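Local coordinates for protein succinylglutamate desuccinylase (Chromobacterium violaceum, PDB 1YW4) that probably hydrolyses N-succinylglutamate to succinate and glutamate, the last step of arginine breakdown by the AST pathway, using one zinc ion per subunit, at residues L108-H113 with F198-S203; S155-F160 with G184-L189; V279-L284 with I308-P313; G304-L309 with G322-P327. All coordinates share one frame; numbering follows the deposited sequence.

Interaction 1: residues L108-H113 with F198-S203; sequences LFNGAH and FSYFTS
Phe109 and Phe198 lay their rings on one another in an offset stack, the centroids 4.3 Å apart and the planes only 16° from parallel. The rings overlap in part: Phe109 CE2 lies 3.4 Å from Phe198 CD1, while Phe198 CB rests over the middle of the Phe109 ring, 3.7 Å from its centroid, as a CH-pi contact. One flat side chain thus covers both ring and beta carbon of the residue that begins helix 198-205. Next to this pair, Asn110 turns to Tyr200. Having CG anti to the backbone N (chi1 -174°) carries its amide to the edge of the tyrosine ring, the two planes nearly perpendicular at 88°. There OD1 comes within 3.3 Å of Tyr200 CE2, an oxygen facing the C-H rim rather than the pi cloud. The hydroxyl of Tyr200 is bonded to His167. Asn110 and Gly111 occupy the middle of a type I' turn, whose positive phi angles both residue types accept; Ala112 N closes it on Phe109 O at 3.1 Å. The turn is also held to helix 120-137, where Glu129 accepts the N-H of Gly111. Between the two segments the attraction is therefore probably dispersion, perhaps with a slight electrostatic gain where the amide oxygen meets the tyrosine edge, consistent with shape fixing the fit of turn and helix, the Phe109 side chain being about 10 Å from the zinc ion.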
loop_
_atom_site.group_PDB
_atom_site.type_symbol
_atom_site.label_atom_id
_atom_site.label_comp_id
_atom_site.label_asym_id
_atom_site.label_seq_id
_atom_site.Cartn_x
_atom_site.Cartn_y
_atom_site.Cartn_z
ATOM N N LEU A 108 -6.415 -13.447 24.117
ATOM C CA LEU A 108 -7.710 -13.660 24.769
ATOM C C LEU A 108 -8.622 -12.437 24.887
ATOM O O LEU A 108 -9.706 -12.520 25.478
ATOM C CB LEU A 108 -7.502 -14.267 26.154
ATOM C CG LEU A 108 -6.967 -15.703 26.168
ATOM C CD1 LEU A 108 -6.671 -16.112 27.599
ATOM C CD2 LEU A 108 -7.998 -16.653 25.536
ATOM N N PHE A 109 -8.184 -11.306 24.344
ATOM C CA PHE A 109 -8.996 -10.100 24.375
ATOM C C PHE A 109 -9.932 -10.064 23.162
ATOM O O PHE A 109 -9.951 -10.996 22.353
ATOM C CB PHE A 109 -8.110 -8.845 24.403
ATOM C CG PHE A 109 -7.359 -8.662 25.696
ATOM C CD1 PHE A 109 -6.018 -9.035 25.800
ATOM C CD2 PHE A 109 -8.004 -8.126 26.819
ATOM C CE1 PHE A 109 -5.320 -8.882 27.004
ATOM C CE2 PHE A 109 -7.321 -7.968 28.032
ATOM C CZ PHE A 109 -5.974 -8.348 28.126
ATOM N N ASN A 110 -10.699 -8.982 23.045
ATOM C CA ASN A 110 -11.667 -8.818 21.960
ATOM C C ASN A 110 -12.717 -9.917 22.064
ATOM O O ASN A 110 -13.293 -10.344 21.063
ATOM C CB ASN A 110 -10.973 -8.863 20.589
ATOM C CG ASN A 110 -11.923 -8.560 19.435
ATOM O OD1 ASN A 110 -12.743 -7.648 19.516
ATOM N ND2 ASN A 110 -11.804 -9.320 18.350
ATOM N N GLY A 111 -12.949 -10.376 23.292
ATOM C CA GLY A 111 -13.944 -11.407 23.539
ATOM C C GLY A 111 -13.479 -12.840 23.354
ATOM O O GLY A 111 -14.222 -13.769 23.654
ATOM N N ALA A 112 -12.256 -13.024 22.869
ATOM C CA ALA A 112 -11.716 -14.355 22.633
ATOM C C ALA A 112 -11.627 -15.227 23.887
ATOM O O ALA A 112 -11.516 -16.457 23.793
ATOM C CB ALA A 112 -10.342 -14.249 21.975
ATOM N N HIS A 113 -11.673 -14.598 25.060
ATOM C CA HIS A 113 -11.605 -15.331 26.320
ATOM C C HIS A 113 -12.803 -16.281 26.462
ATOM O O HIS A 113 -12.732 -17.287 27.167
ATOM C CB HIS A 113 -11.574 -14.359 27.505
ATOM C CG HIS A 113 -12.646 -13.316 27.456
ATOM N ND1 HIS A 113 -12.432 -12.053 26.948
ATOM C CD2 HIS A 113 -13.949 -13.362 27.814
ATOM C CE1 HIS A 113 -13.558 -11.365 26.993
ATOM N NE2 HIS A 113 -14.495 -12.138 27.514
ATOM N N PHE A 198 -5.199 -6.585 23.440
ATOM C CA PHE A 198 -5.780 -5.614 24.339
ATOM C C PHE A 198 -5.926 -4.259 23.643
ATOM O O PHE A 198 -6.948 -3.590 23.796
ATOM C CB PHE A 198 -4.910 -5.494 25.597
ATOM C CG PHE A 198 -5.615 -4.866 26.772
ATOM C CD1 PHE A 198 -7.007 -4.765 26.798
ATOM C CD2 PHE A 198 -4.886 -4.376 27.857
ATOM C CE1 PHE A 198 -7.667 -4.186 27.888
ATOM C CE2 PHE A 198 -5.537 -3.798 28.949
ATOM C CZ PHE A 198 -6.934 -3.700 28.962
ATOM N N SER A 199 -4.920 -3.859 22.865
ATOM C CA SER A 199 -4.989 -2.569 22.179
ATOM C C SER A 199 -6.103 -2.527 21.124
ATOM O O SER A 199 -6.657 -1.464 20.837
ATOM C CB SER A 199 -3.638 -2.204 21.542
ATOM O OG SER A 199 -3.305 -3.071 20.480
ATOM N N TYR A 200 -6.427 -3.671 20.531
ATOM C CA TYR A 200 -7.505 -3.693 19.552
ATOM C C TYR A 200 -8.820 -3.503 20.315
ATOM O O TYR A 200 -9.661 -2.691 19.925
ATOM C CB TYR A 200 -7.547 -5.027 18.804
ATOM C CG TYR A 200 -8.719 -5.105 17.855
ATOM C CD1 TYR A 200 -8.777 -4.285 16.734
ATOM C CD2 TYR A 200 -9.800 -5.945 18.116
ATOM C CE1 TYR A 200 -9.880 -4.292 15.899
ATOM C CE2 TYR A 200 -10.910 -5.964 17.290
ATOM C CZ TYR A 200 -10.942 -5.132 16.182
ATOM O OH TYR A 200 -12.034 -5.130 15.354
ATOM N N PHE A 201 -8.984 -4.252 21.406
ATOM C CA PHE A 201 -10.197 -4.166 22.220
ATOM C C PHE A 201 -10.514 -2.737 22.643
ATOM O O PHE A 201 -11.638 -2.266 22.453
ATOM C CB PHE A 201 -10.086 -5.037 23.482
ATOM C CG PHE A 201 -11.229 -4.839 24.448
ATOM C CD1 PHE A 201 -12.497 -5.355 24.165
ATOM C CD2 PHE A 201 -11.064 -4.059 25.592
ATOM C CE1 PHE A 201 -13.584 -5.091 25.003
ATOM C CE2 PHE A 201 -12.146 -3.788 26.437
ATOM C CZ PHE A 201 -13.407 -4.303 26.141
ATOM N N THR A 202 -9.537 -2.036 23.212
ATOM C CA THR A 202 -9.794 -0.666 23.661
ATOM C C THR A 202 -10.036 0.283 22.491
ATOM O O THR A 202 -10.917 1.148 22.546
ATOM C CB THR A 202 -8.650 -0.126 24.562
ATOM O OG1 THR A 202 -7.397 -0.227 23.879
ATOM C CG2 THR A 202 -8.583 -0.923 25.864
ATOM N N SER A 203 -9.274 0.109 21.420
ATOM C CA SER A 203 -9.451 0.961 20.249
ATOM C C SER A 203 -10.845 0.798 19.635
ATOM O O SER A 203 -11.496 1.784 19.299
ATOM C CB SER A 203 -8.393 0.640 19.192
ATOM O OG SER A 203 -8.634 1.361 18.002
#

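Interaction 2: residues S155-F160 with G184-L189; sequences SVFEKF and GIEAVL
Lys159 and Glu186 meet where the loops lead into the neighbouring parallel strands 160-163 and 187-190 of the catalytic domain. Glu186 N gives a nearly straight hydrogen bond (170°) to Lys159 O at 2.7 Å, and the CA of Ile185 adds a weak C-H contact to the same oxygen. Ahead of it, with CG beside its own backbone N (chi1 -62°), Phe157 lays its ring over the methyl of Ala187, whose CB lies 3.8 Å from the ring centroid. A methyl is small enough to sit under the ring, toward its CG side, as a CH-pi partner. Lys159 runs the other way, along Gly184: CE is 3.2 Å from Gly184 O and NZ 3.2 Å from Gly184 CA, an approach possible because glycine carries no side chain there. Glu186 stretches out past the backbone of the loop, its OE1 3.5 Å from Glu158 CB; the carboxylate of Glu158 itself forms a salt bridge with Arg228. Phe160 puts CB 3.2 Å from Ala187 O, and its side chain lies about 4 Å from that of Glu214, the predicted active-site residue. Lys159 NZ and Glu186 OE1 remain 5.0 Å apart, so any attraction between these charges is probably long-range. Ala187 N is buried without a partner, a cost the short Glu186-Lys159 bond and the ring-methyl packing presumably repay, while strand pairing continues through a backbone bond between Ala187 and Ala161.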
loop_
_atom_site.group_PDB
_atom_site.type_symbol
_atom_site.label_atom_id
_atom_site.label_comp_id
_atom_site.label_asym_id
_atom_site.label_seq_id
_atom_site.Cartn_x
_atom_site.Cartn_y
_atom_site.Cartn_z
ATOM N N SER A 155 14.874 -6.793 16.781
ATOM C CA SER A 155 14.247 -6.184 15.623
ATOM C C SER A 155 15.103 -5.109 14.955
ATOM O O SER A 155 15.897 -4.445 15.616
ATOM C CB SER A 155 12.903 -5.589 16.047
ATOM O OG SER A 155 12.355 -4.769 15.037
ATOM N N VAL A 156 14.944 -4.940 13.645
ATOM C CA VAL A 156 15.692 -3.916 12.919
ATOM C C VAL A 156 15.292 -2.560 13.486
ATOM O O VAL A 156 16.100 -1.631 13.549
ATOM C CB VAL A 156 15.371 -3.932 11.415
ATOM C CG1 VAL A 156 15.965 -2.687 10.743
ATOM C CG2 VAL A 156 15.932 -5.197 10.785
ATOM N N PHE A 157 14.030 -2.456 13.892
ATOM C CA PHE A 157 13.513 -1.232 14.484
ATOM C C PHE A 157 13.349 -1.520 15.969
ATOM O O PHE A 157 12.287 -1.957 16.410
ATOM C CB PHE A 157 12.163 -0.857 13.854
ATOM C CG PHE A 157 12.245 -0.581 12.378
ATOM C CD1 PHE A 157 12.915 0.543 11.904
ATOM C CD2 PHE A 157 11.662 -1.448 11.464
ATOM C CE1 PHE A 157 13.004 0.798 10.534
ATOM C CE2 PHE A 157 11.744 -1.203 10.089
ATOM C CZ PHE A 157 12.417 -0.077 9.628
ATOM N N GLU A 158 14.429 -1.303 16.715
ATOM C CA GLU A 158 14.491 -1.524 18.157
ATOM C C GLU A 158 13.140 -1.360 18.840
ATOM O O GLU A 158 12.583 -2.311 19.383
ATOM C CB GLU A 158 15.490 -0.541 18.778
ATOM C CG GLU A 158 16.686 -1.183 19.458
ATOM C CD GLU A 158 16.362 -1.716 20.837
ATOM O OE1 GLU A 158 16.002 -0.898 21.713
ATOM O OE2 GLU A 158 16.469 -2.946 21.045
ATOM N N LYS A 159 12.617 -0.144 18.803
ATOM C CA LYS A 159 11.342 0.146 19.423
ATOM C C LYS A 159 10.301 0.435 18.350
ATOM O O LYS A 159 10.517 1.280 17.481
ATOM C CB LYS A 159 11.507 1.340 20.361
ATOM C CG LYS A 159 12.538 1.088 21.459
ATOM C CD LYS A 159 12.901 2.360 22.196
ATOM C CE LYS A 159 13.589 3.348 21.271
ATOM N NZ LYS A 159 13.868 4.651 21.945
ATOM N N PHE A 160 9.183 -0.286 18.390
ATOM C CA PHE A 160 8.137 -0.055 17.408
ATOM C C PHE A 160 6.744 -0.220 17.995
ATOM O O PHE A 160 6.573 -0.764 19.087
ATOM C CB PHE A 160 8.344 -0.953 16.175
ATOM C CG PHE A 160 8.108 -2.424 16.418
ATOM C CD1 PHE A 160 6.847 -2.978 16.238
ATOM C CD2 PHE A 160 9.154 -3.258 16.826
ATOM C CE1 PHE A 160 6.625 -4.340 16.461
ATOM C CE2 PHE A 160 8.943 -4.617 17.053
ATOM C CZ PHE A 160 7.677 -5.158 16.870
ATOM N N GLY A 184 10.710 7.554 20.753
ATOM C CA GLY A 184 11.652 6.474 20.551
ATOM C C GLY A 184 11.179 5.473 19.515
ATOM O O GLY A 184 11.991 4.778 18.911
ATOM N N ILE A 185 9.866 5.388 19.309
ATOM C CA ILE A 185 9.321 4.457 18.329
ATOM C C ILE A 185 9.981 4.755 16.987
ATOM O O ILE A 185 10.021 5.906 16.555
ATOM C CB ILE A 185 7.792 4.617 18.190
ATOM C CG1 ILE A 185 7.128 4.486 19.565
ATOM C CG2 ILE A 185 7.246 3.567 17.241
ATOM C CD1 ILE A 185 7.429 3.166 20.268
ATOM N N GLU A 186 10.490 3.715 16.332
ATOM C CA GLU A 186 11.179 3.872 15.060
ATOM C C GLU A 186 10.379 3.336 13.879
ATOM O O GLU A 186 10.798 3.475 12.730
ATOM C CB GLU A 186 12.537 3.164 15.122
ATOM C CG GLU A 186 13.354 3.502 16.362
ATOM C CD GLU A 186 14.638 2.697 16.459
ATOM O OE1 GLU A 186 15.284 2.733 17.529
ATOM O OE2 GLU A 186 15.007 2.031 15.469
ATOM N N ALA A 187 9.233 2.724 14.162
ATOM C CA ALA A 187 8.385 2.164 13.117
ATOM C C ALA A 187 7.012 1.796 13.662
ATOM O O ALA A 187 6.863 1.508 14.851
ATOM C CB ALA A 187 9.051 0.932 12.512
ATOM N N VAL A 188 6.011 1.806 12.786
ATOM C CA VAL A 188 4.650 1.468 13.185
ATOM C C VAL A 188 4.018 0.463 12.225
ATOM O O VAL A 188 4.068 0.633 11.008
ATOM C CB VAL A 188 3.745 2.721 13.237
ATOM C CG1 VAL A 188 2.367 2.341 13.772
ATOM C CG2 VAL A 188 4.374 3.786 14.106
ATOM N N LEU A 189 3.455 -0.602 12.783
ATOM C CA LEU A 189 2.776 -1.611 11.981
ATOM C C LEU A 189 1.282 -1.303 12.103
ATOM O O LEU A 189 0.757 -1.202 13.211
ATOM C CB LEU A 189 3.060 -3.019 12.518
ATOM C CG LEU A 189 2.249 -4.155 11.887
ATOM C CD1 LEU A 189 2.693 -4.365 10.442
ATOM C CD2 LEU A 189 2.451 -5.442 12.683
#

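Interaction 3: residues V279-L284 with I308-P313; sequences VENFTL and ILFPNP
Asn281 reaches across with its side-chain oxygen to take the backbone N-H of Phe310, OD1 to N 2.6 Å, the donor tilted 27° from the amide's carbonyl plane. Turning CG beside its own backbone N (chi1 -76°) sets the amide there, steeply inclined to the Phe310 ring, and brings Asn281 CB within 3.6 Å of Leu309 CD1. That same methyl sits over one face of the Phe282 ring, 3.8 Å from the centroid, in a CH-pi contact between side chains that point the same way. Behind these contacts is a G1 beta bulge: Phe282 and Thr283 both face Ile308, with Phe282 N bonded to Ile308 O at 2.7 Å and Ile308 N to Thr283 O at 2.9 Å. Phe282 also holds the third place of a type II turn, at a positive phi of 70° that is more usual for glycine. Thr283 OG1 braces the turn by donating to Glu280 O, and its CB packs 3.7 Å from Ile308 CG2. Farther along, Val279 CG1 meets the ring of Pro311 at CG, 3.6 Å away. In the next shell Arg307 NH1 binds Phe282 O, and the rings of Phe157 and Phe160 stand edge-to-face with that of Phe282.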
loop_
_atom_site.group_PDB
_atom_site.type_symbol
_atom_site.label_atom_id
_atom_site.label_comp_id
_atom_site.label_asym_id
_atom_site.label_seq_id
_atom_site.Cartn_x
_atom_site.Cartn_y
_atom_site.Cartn_z
ATOM N N VAL A 279 16.667 -14.636 13.311
ATOM C CA VAL A 279 16.444 -13.488 12.428
ATOM C C VAL A 279 15.614 -12.412 13.134
ATOM O O VAL A 279 14.594 -12.711 13.755
ATOM C CB VAL A 279 15.726 -13.914 11.114
ATOM C CG1 VAL A 279 14.376 -14.533 11.424
ATOM C CG2 VAL A 279 15.565 -12.710 10.194
ATOM N N GLU A 280 16.057 -11.162 13.041
ATOM C CA GLU A 280 15.354 -10.050 13.683
ATOM C C GLU A 280 14.064 -9.679 12.964
ATOM O O GLU A 280 13.929 -9.890 11.758
ATOM C CB GLU A 280 16.257 -8.812 13.748
ATOM C CG GLU A 280 17.414 -8.925 14.730
ATOM C CD GLU A 280 18.285 -7.683 14.767
ATOM O OE1 GLU A 280 19.189 -7.626 15.627
ATOM O OE2 GLU A 280 18.076 -6.767 13.944
ATOM N N ASN A 281 13.114 -9.121 13.711
ATOM C CA ASN A 281 11.855 -8.699 13.118
ATOM C C ASN A 281 12.124 -7.513 12.200
ATOM O O ASN A 281 13.031 -6.712 12.450
ATOM C CB ASN A 281 10.840 -8.272 14.187
ATOM C CG ASN A 281 10.226 -9.446 14.918
ATOM O OD1 ASN A 281 9.707 -10.377 14.295
ATOM N ND2 ASN A 281 10.267 -9.404 16.253
ATOM N N PHE A 282 11.318 -7.413 11.149
ATOM C CA PHE A 282 11.413 -6.350 10.152
ATOM C C PHE A 282 12.652 -6.479 9.281
ATOM O O PHE A 282 13.082 -5.514 8.653
ATOM C CB PHE A 282 11.376 -4.977 10.830
ATOM C CG PHE A 282 10.043 -4.642 11.444
ATOM C CD1 PHE A 282 8.930 -4.398 10.641
ATOM C CD2 PHE A 282 9.898 -4.580 12.828
ATOM C CE1 PHE A 282 7.689 -4.097 11.211
ATOM C CE2 PHE A 282 8.665 -4.281 13.406
ATOM C CZ PHE A 282 7.559 -4.039 12.600
ATOM N N THR A 283 13.232 -7.676 9.246
ATOM C CA THR A 283 14.406 -7.901 8.410
ATOM C C THR A 283 13.980 -7.757 6.950
ATOM O O THR A 283 13.033 -8.407 6.512
ATOM C CB THR A 283 14.993 -9.308 8.616
ATOM O OG1 THR A 283 15.582 -9.396 9.918
ATOM C CG2 THR A 283 16.052 -9.602 7.565
ATOM N N LEU A 284 14.687 -6.904 6.212
ATOM C CA LEU A 284 14.404 -6.644 4.802
ATOM C C LEU A 284 14.669 -7.861 3.912
ATOM O O LEU A 284 15.717 -8.503 4.017
ATOM C CB LEU A 284 15.256 -5.469 4.303
ATOM C CG LEU A 284 15.029 -4.975 2.866
ATOM C CD1 LEU A 284 13.833 -4.024 2.839
ATOM C CD2 LEU A 284 16.283 -4.242 2.355
ATOM N N ILE A 308 10.330 -9.449 6.928
ATOM C CA ILE A 308 9.742 -10.565 7.652
ATOM C C ILE A 308 9.389 -10.079 9.058
ATOM O O ILE A 308 10.111 -9.271 9.648
ATOM C CB ILE A 308 10.744 -11.756 7.718
ATOM C CG1 ILE A 308 10.046 -13.035 8.197
ATOM C CG2 ILE A 308 11.888 -11.406 8.641
ATOM C CD1 ILE A 308 8.866 -13.459 7.332
ATOM N N LEU A 309 8.274 -10.554 9.592
ATOM C CA LEU A 309 7.865 -10.143 10.926
ATOM C C LEU A 309 7.301 -11.335 11.691
ATOM O O LEU A 309 6.532 -12.121 11.145
ATOM C CB LEU A 309 6.822 -9.027 10.825
ATOM C CG LEU A 309 6.338 -8.409 12.138
ATOM C CD1 LEU A 309 7.522 -7.826 12.907
ATOM C CD2 LEU A 309 5.315 -7.316 11.841
ATOM N N PHE A 310 7.713 -11.469 12.948
ATOM C CA PHE A 310 7.263 -12.554 13.819
ATOM C C PHE A 310 7.415 -13.957 13.224
ATOM O O PHE A 310 6.476 -14.747 13.226
ATOM C CB PHE A 310 5.803 -12.317 14.213
ATOM C CG PHE A 310 5.571 -10.993 14.875
ATOM C CD1 PHE A 310 4.411 -10.269 14.622
ATOM C CD2 PHE A 310 6.517 -10.463 15.747
ATOM C CE1 PHE A 310 4.198 -9.030 15.224
ATOM C CE2 PHE A 310 6.317 -9.230 16.354
ATOM C CZ PHE A 310 5.153 -8.508 16.092
ATOM N N PRO A 311 8.610 -14.290 12.714
ATOM C CA PRO A 311 8.827 -15.619 12.131
ATOM C C PRO A 311 8.744 -16.731 13.185
ATOM O O PRO A 311 9.284 -16.593 14.282
ATOM C CB PRO A 311 10.225 -15.502 11.535
ATOM C CG PRO A 311 10.909 -14.595 12.511
ATOM C CD PRO A 311 9.862 -13.512 12.723
ATOM N N ASN A 312 8.073 -17.828 12.850
ATOM C CA ASN A 312 7.938 -18.949 13.776
ATOM C C ASN A 312 7.732 -20.242 12.992
ATOM O O ASN A 312 6.611 -20.743 12.882
ATOM C CB ASN A 312 6.747 -18.734 14.718
ATOM C CG ASN A 312 6.771 -19.671 15.920
ATOM O OD1 ASN A 312 7.149 -20.838 15.806
ATOM N ND2 ASN A 312 6.358 -19.161 17.076
ATOM N N PRO A 313 8.818 -20.799 12.437
ATOM C CA PRO A 313 8.773 -22.037 11.654
ATOM C C PRO A 313 8.539 -23.303 12.486
ATOM O O PRO A 313 8.405 -24.396 11.938
ATOM C CB PRO A 313 10.129 -22.046 10.964
ATOM C CG PRO A 313 11.012 -21.446 12.006
ATOM C CD PRO A 313 10.193 -20.270 12.497
#

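Interaction 4: residues G304-L309 with G322-P327; sequences GEERIL and GIVVEP
In Leu309, CG stands anti to the backbone N (chi1 -176°), and in Ile323 CG1 is tucked between N and the carbonyl carbon (chi1 58°); together these torsions lay the two side chains side by side on one face of a beta hairpin. Leu309 CB and Ile323 CG1 press to 3.5 Å, closer than carbons usually pack, and Leu309 CD2 is 3.6 Å from Ile323 CD1. Val325 joins the same face through both branches, CG1 at 3.8 Å from Leu309 CD2 and CG2 at 3.7 Å from Arg307 CB. Beta-branched Ile323 and Val325 suit an extended strand, and the longer Leu309 reaches both. Two hydrogen-bonded antiparallel pairs frame the register. Val325 N reaches Arg307 O at 2.9 Å and Leu309 N reaches Ile323 O at 2.8 Å, each with its return bond, and Ile308 with Val324 forms the non-hydrogen-bonded pair between them. Just before the paired residues, Glu306 CB lies 3.6 Å from Val324 CG1. Beyond them, the ring of Pro327 packs across Glu305, Pro327 CD to Glu305 CB 3.9 Å. The hairpin lies between strand 257-265, which bonds to 320-328, and the short strand 283-284, which flanks 307-309; Arg307 touches Leu284 on that side, and Leu189 of strand 187-190 packs against Leu309 and Val325.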
loop_
_atom_site.group_PDB
_atom_site.type_symbol
_atom_site.label_atom_id
_atom_site.label_comp_id
_atom_site.label_asym_id
_atom_site.label_seq_id
_atom_site.Cartn_x
_atom_site.Cartn_y
_atom_site.Cartn_z
ATOM N N GLY A 304 12.310 -5.957 -2.916
ATOM C CA GLY A 304 13.283 -5.409 -1.992
ATOM C C GLY A 304 12.663 -4.452 -0.990
ATOM O O GLY A 304 13.369 -3.707 -0.306
ATOM N N GLU A 305 11.339 -4.468 -0.904
ATOM C CA GLU A 305 10.624 -3.600 0.025
ATOM C C GLU A 305 10.000 -4.377 1.185
ATOM O O GLU A 305 9.741 -3.816 2.249
ATOM C CB GLU A 305 9.524 -2.830 -0.717
ATOM C CG GLU A 305 10.030 -1.693 -1.597
ATOM C CD GLU A 305 10.544 -0.518 -0.788
ATOM O OE1 GLU A 305 11.534 -0.692 -0.041
ATOM O OE2 GLU A 305 9.951 0.580 -0.893
ATOM N N GLU A 306 9.764 -5.669 0.976
ATOM C CA GLU A 306 9.154 -6.490 2.008
ATOM C C GLU A 306 10.107 -6.829 3.158
ATOM O O GLU A 306 11.325 -6.792 3.005
ATOM C CB GLU A 306 8.599 -7.781 1.400
ATOM C CG GLU A 306 8.406 -7.748 -0.107
ATOM C CD GLU A 306 9.631 -8.259 -0.849
ATOM O OE1 GLU A 306 10.642 -7.515 -0.953
ATOM O OE2 GLU A 306 9.582 -9.424 -1.311
ATOM N N ARG A 307 9.535 -7.140 4.316
ATOM C CA ARG A 307 10.315 -7.494 5.494
ATOM C C ARG A 307 9.583 -8.625 6.209
ATOM O O ARG A 307 8.363 -8.749 6.105
ATOM C CB ARG A 307 10.453 -6.288 6.432
ATOM C CG ARG A 307 11.126 -5.068 5.810
ATOM C CD ARG A 307 11.006 -3.856 6.723
ATOM N NE ARG A 307 11.730 -2.694 6.207
ATOM C CZ ARG A 307 13.022 -2.461 6.406
ATOM N NH1 ARG A 307 13.750 -3.312 7.122
ATOM N NH2 ARG A 307 13.590 -1.377 5.883
ATOM N N ILE A 308 10.330 -9.449 6.928
ATOM C CA ILE A 308 9.742 -10.565 7.652
ATOM C C ILE A 308 9.389 -10.079 9.058
ATOM O O ILE A 308 10.111 -9.271 9.648
ATOM C CB ILE A 308 10.744 -11.756 7.718
ATOM C CG1 ILE A 308 10.046 -13.035 8.197
ATOM C CG2 ILE A 308 11.888 -11.406 8.641
ATOM C CD1 ILE A 308 8.866 -13.459 7.332
ATOM N N LEU A 309 8.274 -10.554 9.592
ATOM C CA LEU A 309 7.865 -10.143 10.926
ATOM C C LEU A 309 7.301 -11.335 11.691
ATOM O O LEU A 309 6.532 -12.121 11.145
ATOM C CB LEU A 309 6.822 -9.027 10.825
ATOM C CG LEU A 309 6.338 -8.409 12.138
ATOM C CD1 LEU A 309 7.522 -7.826 12.907
ATOM C CD2 LEU A 309 5.315 -7.316 11.841
ATOM N N GLY A 322 4.869 -17.049 10.012
ATOM C CA GLY A 322 5.493 -15.754 9.833
ATOM C C GLY A 322 4.661 -14.864 8.936
ATOM O O GLY A 322 3.771 -15.338 8.228
ATOM N N ILE A 323 4.945 -13.567 8.967
ATOM C CA ILE A 323 4.215 -12.619 8.145
ATOM C C ILE A 323 5.142 -11.694 7.362
ATOM O O ILE A 323 6.106 -11.145 7.902
ATOM C CB ILE A 323 3.257 -11.755 8.995
ATOM C CG1 ILE A 323 4.039 -10.998 10.066
ATOM C CG2 ILE A 323 2.195 -12.634 9.642
ATOM C CD1 ILE A 323 3.178 -10.064 10.904
ATOM N N VAL A 324 4.846 -11.543 6.075
ATOM C CA VAL A 324 5.619 -10.673 5.209
ATOM C C VAL A 324 4.902 -9.329 5.168
ATOM O O VAL A 324 3.732 -9.245 4.779
ATOM C CB VAL A 324 5.729 -11.257 3.783
ATOM C CG1 VAL A 324 6.438 -10.270 2.865
ATOM C CG2 VAL A 324 6.494 -12.578 3.825
ATOM N N VAL A 325 5.595 -8.283 5.602
ATOM C CA VAL A 325 5.019 -6.946 5.610
ATOM C C VAL A 325 5.611 -6.109 4.483
ATOM O O VAL A 325 6.680 -6.424 3.958
ATOM C CB VAL A 325 5.287 -6.217 6.951
ATOM C CG1 VAL A 325 4.635 -6.971 8.101
ATOM C CG2 VAL A 325 6.790 -6.089 7.183
ATOM N N GLU A 326 4.898 -5.044 4.125
ATOM C CA GLU A 326 5.309 -4.113 3.075
ATOM C C GLU A 326 5.065 -2.685 3.550
ATOM O O GLU A 326 4.236 -2.443 4.426
ATOM C CB GLU A 326 4.495 -4.357 1.804
ATOM C CG GLU A 326 2.998 -4.183 2.017
ATOM C CD GLU A 326 2.195 -4.361 0.748
ATOM O OE1 GLU A 326 0.963 -4.204 0.819
ATOM O OE2 GLU A 326 2.790 -4.656 -0.308
ATOM N N PRO A 327 5.779 -1.715 2.966
ATOM C CA PRO A 327 5.630 -0.304 3.336
ATOM C C PRO A 327 4.172 0.146 3.249
ATOM O O PRO A 327 3.427 -0.295 2.373
ATOM C CB PRO A 327 6.515 0.414 2.313
ATOM C CG PRO A 327 7.605 -0.593 2.042
ATOM C CD PRO A 327 6.819 -1.885 1.934
#

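Overall arrangement
Interactions 1 and 2 belong to the catalytic domain, with 2 nested along the chain within the loop that 1 closes, yet their centres lie about 23 Å apart. Interactions 3 and 4 belong to the barrel-sandwich hybrid domain and share strand 307-309, one on each edge of it. Interactions 1 and 4 are buried; 2 and 3 are partly so. Chemistry follows place: aromatic stacking joins turn to helix in 1, regular backbone pairing dominates 4, whereas 2 and 3 mix backbone bonds with methyl-on-ring contacts. The two domains meet where 2 touches 3 and 4, with Val156 N 2.9 Å from Asn281 O and Leu189 CD2 3.5 Å from Leu309 CD2.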